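Local coordinates for putative SnoaL-like polyketide cyclase (Jannaschia sp., PDB 3KKG), which is of unproven function but belongs to the SnoaL-like polyketide cyclase family and probably acts as a lyase on a small-molecule substrate, at residues D31-T36 and E55-F60. Residues are numbered along the deposited sequence; the frame is centred on the assembly and turned at random.
Sequences DVWRET and EQAIAF
Arg-34 reaches from helix 29-36 to Glu-55 on helix 54-67. Its chain runs extended from CG to NE. CB leaves the helix without facing the partner. CG of Arg-34 lies 3.9 Å from CD1 of Ile-58. CD of Arg-34 passes 3.7 Å from OE2 of Glu-55. NE of Arg-34 then donates to OE2 of Glu-55 at 2.9 Å. NH2 of Arg-34 donates to OE1 of Glu-55 at 3.1 Å. Both bonds are nearly straight and use syn lone pairs. The grip is therefore side-on and two-pronged, with guanidinium and carboxylate only 12° from coplanar. A bend at chi2 (-54°) turns the Glu-55 carboxylate across the Arg-34 chain, which it meets at about a right angle. The third nitrogen, NH1 of Arg-34, donates to OD1 of Asp-31 at 3.1 Å, from above that carboxylate's plane. CD1 of Ile-58 sits over one face of the guanidinium, near NE.

The apolar half lies deeper. CG1 of Ile-58 packs obliquely 3.7 Å from CE3 of Trp-33, and CZ3 of Trp-33 reaches Ala-57. The indole NE1 bonds to the carbonyl oxygen of Gly-22, and Trp-33 and Ala-57 both touch Phe-41 of strand 41-45. The contact thus joins two roughly antiparallel, obliquely set helices of the NTF2-like fold over its sheet. Two acids share one arginine, which should favour the charged form of all three groups and limit rotation of the guanidinium at the solvent-exposed side of an otherwise buried apolar contact.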
loop_
_atom_site.group_PDB
_atom_site.type_symbol
_atom_site.label_atom_id
_atom_site.label_comp_id
_atom_site.label_asym_id
_atom_site.label_seq_id
_atom_site.Cartn_x
_atom_site.Cartn_y
_atom_site.Cartn_z
ATOM N N ASP A 31 -25.036 -4.227 0.444
ATOM C CA ASP A 31 -25.862 -3.477 -0.473
ATOM C C ASP A 31 -25.173 -2.194 -0.902
ATOM O O ASP A 31 -25.350 -1.758 -2.038
ATOM C CB ASP A 31 -27.239 -3.219 0.124
ATOM C CG ASP A 31 -28.080 -4.484 0.201
ATOM O OD1 ASP A 31 -27.933 -5.406 -0.664
ATOM O OD2 ASP A 31 -28.922 -4.549 1.120
ATOM N N VAL A 32 -24.327 -1.629 -0.036
ATOM C CA VAL A 32 -23.539 -0.447 -0.414
ATOM C C VAL A 32 -22.507 -0.857 -1.492
ATOM O O VAL A 32 -22.292 -0.166 -2.479
ATOM C CB VAL A 32 -22.820 0.228 0.801
ATOM C CG1 VAL A 32 -21.879 1.372 0.322
ATOM C CG2 VAL A 32 -23.839 0.747 1.827
ATOM N N TRP A 33 -21.853 -1.991 -1.283
ATOM C CA TRP A 33 -20.954 -2.504 -2.310
ATOM C C TRP A 33 -21.695 -2.724 -3.645
ATOM O O TRP A 33 -21.210 -2.348 -4.708
ATOM C CB TRP A 33 -20.281 -3.798 -1.857
ATOM C CG TRP A 33 -19.108 -3.622 -0.936
ATOM C CD1 TRP A 33 -19.021 -2.777 0.119
ATOM C CD2 TRP A 33 -17.859 -4.318 -0.991
ATOM N NE1 TRP A 33 -17.783 -2.881 0.713
ATOM C CE2 TRP A 33 -17.056 -3.816 0.058
ATOM C CE3 TRP A 33 -17.321 -5.298 -1.831
ATOM C CZ2 TRP A 33 -15.769 -4.281 0.303
ATOM C CZ3 TRP A 33 -16.050 -5.742 -1.597
ATOM C CH2 TRP A 33 -15.305 -5.266 -0.530
ATOM N N ARG A 34 -22.885 -3.317 -3.585
ATOM C CA ARG A 34 -23.645 -3.584 -4.814
ATOM C C ARG A 34 -24.065 -2.321 -5.561
ATOM O O ARG A 34 -24.145 -2.331 -6.782
ATOM C CB ARG A 34 -24.857 -4.462 -4.526
ATOM C CG ARG A 34 -24.471 -5.855 -4.081
ATOM C CD ARG A 34 -25.663 -6.730 -3.798
ATOM N NE ARG A 34 -25.233 -8.044 -3.303
ATOM C CZ ARG A 34 -25.452 -8.519 -2.075
ATOM N NH1 ARG A 34 -26.124 -7.833 -1.158
ATOM N NH2 ARG A 34 -24.989 -9.713 -1.756
ATOM N N GLU A 35 -24.300 -1.229 -4.842
ATOM C CA GLU A 35 -24.608 0.046 -5.499
ATOM C C GLU A 35 -23.395 0.853 -5.968
ATOM O O GLU A 35 -23.511 1.723 -6.821
ATOM C CB GLU A 35 -25.519 0.896 -4.637
ATOM C CG GLU A 35 -24.989 1.455 -3.343
ATOM C CD GLU A 35 -26.123 2.137 -2.542
ATOM O OE1 GLU A 35 -26.767 3.046 -3.106
ATOM O OE2 GLU A 35 -26.401 1.737 -1.385
ATOM N N THR A 36 -22.220 0.537 -5.433
ATOM C CA THR A 36 -20.984 1.289 -5.696
ATOM C C THR A 36 -20.076 0.649 -6.759
ATOM O O THR A 36 -19.413 1.321 -7.550
ATOM C CB THR A 36 -20.206 1.391 -4.343
ATOM O OG1 THR A 36 -21.037 2.116 -3.414
ATOM C CG2 THR A 36 -18.904 2.172 -4.489
ATOM N N GLU A 55 -20.110 -10.380 -6.395
ATOM C CA GLU A 55 -20.529 -11.291 -5.336
ATOM C C GLU A 55 -19.350 -12.065 -4.754
ATOM O O GLU A 55 -19.280 -12.281 -3.530
ATOM C CB GLU A 55 -21.584 -12.254 -5.825
ATOM C CG GLU A 55 -22.892 -11.574 -6.175
ATOM C CD GLU A 55 -23.432 -10.734 -5.050
ATOM O OE1 GLU A 55 -23.371 -11.184 -3.892
ATOM O OE2 GLU A 55 -23.913 -9.614 -5.324
ATOM N N GLN A 56 -18.423 -12.448 -5.632
ATOM C CA GLN A 56 -17.183 -13.135 -5.211
ATOM C C GLN A 56 -16.343 -12.228 -4.332
ATOM O O GLN A 56 -15.812 -12.647 -3.286
ATOM C CB GLN A 56 -16.392 -13.573 -6.433
ATOM C CG GLN A 56 -17.079 -14.682 -7.261
ATOM C CD GLN A 56 -18.068 -14.175 -8.323
ATOM O OE1 GLN A 56 -18.463 -13.017 -8.342
ATOM N NE2 GLN A 56 -18.511 -15.090 -9.192
ATOM N N ALA A 57 -16.232 -10.973 -4.750
ATOM C CA ALA A 57 -15.460 -10.022 -3.971
ATOM C C ALA A 57 -16.107 -9.708 -2.617
ATOM O O ALA A 57 -15.436 -9.563 -1.587
ATOM C CB ALA A 57 -15.274 -8.740 -4.766
ATOM N N ILE A 58 -17.420 -9.582 -2.603
ATOM C CA ILE A 58 -18.146 -9.460 -1.361
ATOM C C ILE A 58 -17.932 -10.650 -0.422
ATOM O O ILE A 58 -17.712 -10.475 0.765
ATOM C CB ILE A 58 -19.679 -9.257 -1.646
ATOM C CG1 ILE A 58 -19.948 -7.835 -2.144
ATOM C CG2 ILE A 58 -20.569 -9.563 -0.403
ATOM C CD1 ILE A 58 -21.396 -7.646 -2.604
ATOM N N ALA A 59 -18.013 -11.858 -0.967
ATOM C CA ALA A 59 -17.776 -13.064 -0.180
ATOM C C ALA A 59 -16.391 -13.070 0.465
ATOM O O ALA A 59 -16.243 -13.448 1.620
ATOM C CB ALA A 59 -17.968 -14.299 -1.060
ATOM N N PHE A 60 -15.392 -12.640 -0.293
ATOM C CA PHE A 60 -14.022 -12.580 0.196
ATOM C C PHE A 60 -13.938 -11.561 1.341
ATOM O O PHE A 60 -13.291 -11.790 2.386
ATOM C CB PHE A 60 -13.074 -12.217 -0.948
ATOM C CG PHE A 60 -11.640 -12.122 -0.540
ATOM C CD1 PHE A 60 -10.855 -13.244 -0.480
ATOM C CD2 PHE A 60 -11.089 -10.913 -0.175
ATOM C CE1 PHE A 60 -9.524 -13.147 -0.087
ATOM C CE2 PHE A 60 -9.737 -10.821 0.229
ATOM C CZ PHE A 60 -8.973 -11.919 0.274
#